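Local structure of putative laminarinase (Phanerochaete chrysosporium, 2W39) at residues 253-264 / 273-284. The protein probably hydrolyses beta-glucans such as laminarin and lichenin, as a secreted glycoside hydrolase of family 16. Sequence-based numbering, arbitrary orientation. Where two conformers were deposited one is given.
Sequences FCGDWAGQASIF and CVDYVNNNPSAF
A disulfide between C254 and C273, packed against the ring of F264, ties the residue just after strand 246-253 of the family 16 beta-sandwich to the first turn of helix 273-279. The two SG atoms are bonded at 2.1 Å, and the C-S-S-C torsion of -89° is close to the relaxed value, so rotation about the S-S bond itself is probably little strained. With SG anti to the backbone N (chi1 -172°), the sulfur of C273 reaches C254, while the backbone of the helix's first turn sets its CB over F264. That CB lies 3.7 Å from the centroid of the F264 ring and only 12° off the ring normal, a CH-pi contact over the face, while its SG meets the same ring obliquely as a sulfur-aromatic contact. C273 CA sits 3.5 Å above the F264 ring plane, offset toward the rim, and C273 N also lies over a face. Beyond the cysteine, the F264 side chain crosses that of Y276 at about a right angle, CZ touching Y276 CB at 3.8 Å. A flat, broad phenylalanine thus suits a place where one ring covers backbone, methylene and sulfur together; an alanine here would probably open a gap above the C273 side chain and leave Y276 CB without its aromatic neighbour. One methyl of V277, CG2, touches both C254 SG (3.6 Å) and F253 CB (3.9 Å). Next to it the F253 ring, in one of its two conformers, meets F284 obliquely, their centroids 5.6 Å apart. No direct hydrogen bond joins the segments, but a water modelled at two overlapping positions links G259 O to C273 N. Loop and helix are therefore held by one buried covalent bond in a mostly apolar setting, consistent with a secreted protein.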
loop_
_atom_site.group_PDB
_atom_site.type_symbol
_atom_site.label_atom_id
_atom_site.label_comp_id
_atom_site.label_asym_id
_atom_site.label_seq_id
_atom_site.Cartn_x
_atom_site.Cartn_y
_atom_site.Cartn_z
ATOM N N PHE A 253 2.060 -12.622 -2.935
ATOM C CA PHE A 253 1.043 -13.485 -3.554
ATOM C C PHE A 253 0.565 -14.485 -2.524
ATOM O O PHE A 253 1.372 -15.005 -1.753
ATOM C CB PHE A 253 1.595 -14.255 -4.768
ATOM C CG PHE A 253 2.448 -13.420 -5.677
ATOM C CD1 PHE A 253 3.837 -13.477 -5.593
ATOM C CD2 PHE A 253 1.863 -12.565 -6.606
ATOM C CE1 PHE A 253 4.641 -12.681 -6.428
ATOM C CE2 PHE A 253 2.654 -11.777 -7.437
ATOM C CZ PHE A 253 4.042 -11.839 -7.348
ATOM N N CYS A 254 -0.738 -14.773 -2.514
ATOM C CA CYS A 254 -1.322 -15.759 -1.596
ATOM C C CYS A 254 -1.072 -15.324 -0.145
ATOM O O CYS A 254 -1.317 -14.171 0.185
ATOM C CB CYS A 254 -0.784 -17.177 -1.905
ATOM S SG CYS A 254 -0.924 -17.617 -3.662
ATOM N N GLY A 255 -0.600 -16.223 0.714
ATOM C CA GLY A 255 -0.294 -15.834 2.088
ATOM C C GLY A 255 -1.503 -15.647 2.966
ATOM O O GLY A 255 -2.616 -16.075 2.631
ATOM N N ASP A 256 -1.305 -14.959 4.077
ATOM C CA ASP A 256 -2.256 -15.048 5.173
ATOM C C ASP A 256 -3.613 -14.368 4.929
ATOM O O ASP A 256 -4.579 -14.646 5.644
ATOM C CB ASP A 256 -1.599 -14.546 6.453
ATOM C CG ASP A 256 -0.366 -15.350 6.828
ATOM O OD1 ASP A 256 -0.286 -16.559 6.485
ATOM O OD2 ASP A 256 0.529 -14.761 7.465
ATOM N N TRP A 257 -3.688 -13.499 3.922
ATOM C CA TRP A 257 -4.962 -12.937 3.488
ATOM C C TRP A 257 -5.336 -13.517 2.126
ATOM O O TRP A 257 -6.288 -14.292 2.036
ATOM C CB TRP A 257 -4.918 -11.399 3.513
ATOM C CG TRP A 257 -6.216 -10.701 3.165
ATOM C CD1 TRP A 257 -7.432 -11.280 2.937
ATOM C CD2 TRP A 257 -6.414 -9.288 3.042
ATOM N NE1 TRP A 257 -8.375 -10.306 2.663
ATOM C CE2 TRP A 257 -7.770 -9.077 2.712
ATOM C CE3 TRP A 257 -5.565 -8.178 3.153
ATOM C CZ2 TRP A 257 -8.299 -7.801 2.503
ATOM C CZ3 TRP A 257 -6.092 -6.912 2.942
ATOM C CH2 TRP A 257 -7.447 -6.736 2.615
ATOM N N ALA A 258 -4.576 -13.187 1.082
ATOM C CA ALA A 258 -4.959 -13.524 -0.300
ATOM C C ALA A 258 -5.062 -15.018 -0.571
ATOM O O ALA A 258 -5.827 -15.441 -1.442
ATOM C CB ALA A 258 -4.005 -12.874 -1.301
ATOM N N GLY A 259 -4.282 -15.809 0.167
ATOM C CA GLY A 259 -4.193 -17.245 -0.099
ATOM C C GLY A 259 -5.237 -18.116 0.566
ATOM O O GLY A 259 -5.329 -19.307 0.253
ATOM N N GLN A 260 -6.019 -17.551 1.482
ATOM C CA GLN A 260 -7.088 -18.332 2.121
ATOM C C GLN A 260 -8.058 -18.815 1.052
ATOM O O GLN A 260 -8.515 -18.036 0.234
ATOM C CB GLN A 260 -7.849 -17.481 3.118
ATOM C CG GLN A 260 -7.064 -17.138 4.357
ATOM C CD GLN A 260 -7.913 -16.452 5.396
ATOM O OE1 GLN A 260 -8.952 -16.976 5.804
ATOM N NE2 GLN A 260 -7.479 -15.278 5.843
ATOM N N ALA A 261 -8.393 -20.100 1.073
ATOM C CA ALA A 261 -9.241 -20.659 0.027
ATOM C C ALA A 261 -10.580 -19.934 -0.114
ATOM O O ALA A 261 -11.005 -19.627 -1.223
ATOM C CB ALA A 261 -9.455 -22.140 0.250
ATOM N N SER A 262 -11.224 -19.621 1.002
ATOM C CA SER A 262 -12.520 -18.953 0.936
ATOM C C SER A 262 -12.418 -17.596 0.242
ATOM O O SER A 262 -13.319 -17.195 -0.496
ATOM C CB SER A 262 -13.128 -18.819 2.338
ATOM O OG SER A 262 -12.381 -17.931 3.149
ATOM N N ILE A 263 -11.300 -16.910 0.470
ATOM C CA ILE A 263 -11.054 -15.582 -0.076
ATOM C C ILE A 263 -10.643 -15.678 -1.554
ATOM O O ILE A 263 -11.207 -15.000 -2.401
ATOM C CB ILE A 263 -9.998 -14.840 0.806
ATOM C CG1 ILE A 263 -10.547 -14.704 2.235
ATOM C CG2 ILE A 263 -9.590 -13.484 0.222
ATOM C CD1 ILE A 263 -9.603 -14.069 3.236
ATOM N N PHE A 264 -9.687 -16.553 -1.852
ATOM C CA PHE A 264 -9.184 -16.742 -3.210
ATOM C C PHE A 264 -10.277 -17.292 -4.126
ATOM O O PHE A 264 -10.567 -16.708 -5.173
ATOM C CB PHE A 264 -7.971 -17.673 -3.154
ATOM C CG PHE A 264 -7.310 -17.925 -4.485
ATOM C CD1 PHE A 264 -6.453 -16.973 -5.045
ATOM C CD2 PHE A 264 -7.493 -19.137 -5.148
ATOM C CE1 PHE A 264 -5.813 -17.215 -6.265
ATOM C CE2 PHE A 264 -6.866 -19.389 -6.360
ATOM C CZ PHE A 264 -6.025 -18.429 -6.932
ATOM N N CYS A 273 -4.372 -21.095 -4.513
ATOM C CA CYS A 273 -3.590 -19.914 -4.831
ATOM C C CYS A 273 -2.149 -20.283 -5.166
ATOM O O CYS A 273 -1.590 -19.776 -6.149
ATOM C CB CYS A 273 -3.669 -18.926 -3.678
ATOM S SG CYS A 273 -2.929 -17.327 -4.060
ATOM N N VAL A 274 -1.547 -21.181 -4.391
ATOM C CA VAL A 274 -0.136 -21.491 -4.617
ATOM C C VAL A 274 0.064 -22.156 -5.980
ATOM O O VAL A 274 0.981 -21.807 -6.721
ATOM C CB VAL A 274 0.456 -22.340 -3.473
ATOM C CG1 VAL A 274 1.857 -22.853 -3.821
ATOM C CG2 VAL A 274 0.497 -21.519 -2.197
ATOM N N ASP A 275 -0.796 -23.110 -6.311
ATOM C CA ASP A 275 -0.699 -23.771 -7.600
ATOM C C ASP A 275 -0.920 -22.777 -8.762
ATOM O O ASP A 275 -0.241 -22.860 -9.786
ATOM C CB ASP A 275 -1.679 -24.944 -7.634
ATOM C CG ASP A 275 -1.471 -25.852 -8.822
ATOM O OD1 ASP A 275 -0.342 -26.347 -9.011
ATOM O OD2 ASP A 275 -2.461 -26.102 -9.539
ATOM N N TYR A 276 -1.840 -21.827 -8.589
ATOM C CA TYR A 276 -2.114 -20.811 -9.595
ATOM C C TYR A 276 -0.883 -19.939 -9.821
ATOM O O TYR A 276 -0.468 -19.702 -10.956
ATOM C CB TYR A 276 -3.320 -19.961 -9.182
ATOM C CG TYR A 276 -3.747 -18.995 -10.259
ATOM C CD1 TYR A 276 -4.642 -19.399 -11.250
ATOM C CD2 TYR A 276 -3.225 -17.699 -10.321
ATOM C CE1 TYR A 276 -5.029 -18.539 -12.266
ATOM C CE2 TYR A 276 -3.604 -16.836 -11.341
ATOM C CZ TYR A 276 -4.501 -17.255 -12.304
ATOM O OH TYR A 276 -4.877 -16.375 -13.301
ATOM N N VAL A 277 -0.306 -19.473 -8.717
ATOM C CA VAL A 277 0.888 -18.632 -8.788
ATOM C C VAL A 277 2.080 -19.397 -9.380
ATOM O O VAL A 277 2.845 -18.828 -10.160
ATOM C CB VAL A 277 1.196 -18.041 -7.395
ATOM C CG1 VAL A 277 2.588 -17.378 -7.363
ATOM C CG2 VAL A 277 0.113 -17.035 -7.011
ATOM N N ASN A 278 2.236 -20.682 -9.052
ATOM C CA ASN A 278 3.335 -21.459 -9.615
ATOM C C ASN A 278 3.225 -21.585 -11.132
ATOM O O ASN A 278 4.205 -21.469 -11.856
ATOM C CB ASN A 278 3.350 -22.890 -9.052
ATOM C CG ASN A 278 3.845 -22.976 -7.623
ATOM O OD1 ASN A 278 4.392 -22.021 -7.080
ATOM N ND2 ASN A 278 3.658 -24.152 -7.003
ATOM N N ASN A 279 2.012 -21.852 -11.603
ATOM C CA ASN A 279 1.832 -22.430 -12.933
ATOM C C ASN A 279 1.357 -21.485 -14.018
ATOM O O ASN A 279 1.293 -21.881 -15.185
ATOM C CB ASN A 279 0.989 -23.699 -12.823
ATOM C CG ASN A 279 1.714 -24.765 -12.028
ATOM O OD1 ASN A 279 1.195 -25.306 -11.056
ATOM N ND2 ASN A 279 2.947 -25.044 -12.425
ATOM N N ASN A 280 1.091 -20.232 -13.652
ATOM C CA ASN A 280 0.539 -19.278 -14.613
ATOM C C ASN A 280 1.348 -17.984 -14.720
ATOM O O ASN A 280 0.817 -16.907 -14.465
ATOM C CB ASN A 280 -0.918 -18.968 -14.259
ATOM C CG ASN A 280 -1.789 -20.204 -14.312
ATOM O OD1 ASN A 280 -2.240 -20.619 -15.388
ATOM N ND2 ASN A 280 -1.993 -20.831 -13.166
ATOM N N PRO A 281 2.635 -18.070 -15.105
ATOM C CA PRO A 281 3.447 -16.851 -15.146
ATOM C C PRO A 281 2.823 -15.743 -15.978
ATOM O O PRO A 281 2.869 -14.587 -15.568
ATOM C CB PRO A 281 4.762 -17.316 -15.781
ATOM C CG PRO A 281 4.448 -18.688 -16.426
ATOM C CD PRO A 281 3.414 -19.257 -15.516
ATOM N N SER A 282 2.245 -16.085 -17.130
ATOM C CA SER A 282 1.694 -15.064 -18.015
ATOM C C SER A 282 0.568 -14.274 -17.364
ATOM O O SER A 282 0.370 -13.095 -17.679
ATOM C CB SER A 282 1.242 -15.678 -19.342
ATOM O OG SER A 282 2.368 -16.149 -20.060
ATOM N N ALA A 283 -0.143 -14.914 -16.434
ATOM C CA ALA A 283 -1.247 -14.273 -15.718
ATOM C C ALA A 283 -0.769 -13.139 -14.803
ATOM O O ALA A 283 -1.593 -12.432 -14.233
ATOM C CB ALA A 283 -2.030 -15.299 -14.913
ATOM N N PHE A 284 0.547 -12.993 -14.659
ATOM C CA PHE A 284 1.133 -11.946 -13.825
ATOM C C PHE A 284 1.793 -10.842 -14.626
ATOM O O PHE A 284 2.459 -9.984 -14.052
ATOM C CB PHE A 284 2.062 -12.576 -12.777
ATOM C CG PHE A 284 1.318 -13.487 -11.871
ATOM C CD1 PHE A 284 1.365 -14.863 -12.055
ATOM C CD2 PHE A 284 0.442 -12.968 -10.934
ATOM C CE1 PHE A 284 0.597 -15.697 -11.260
ATOM C CE2 PHE A 284 -0.314 -13.799 -10.131
ATOM C CZ PHE A 284 -0.238 -15.165 -10.308
HETATM O O HOH W 1 -5.413 -21.311 -1.901
HETATM O O HOH W 2 -6.230 -20.678 -2.076
#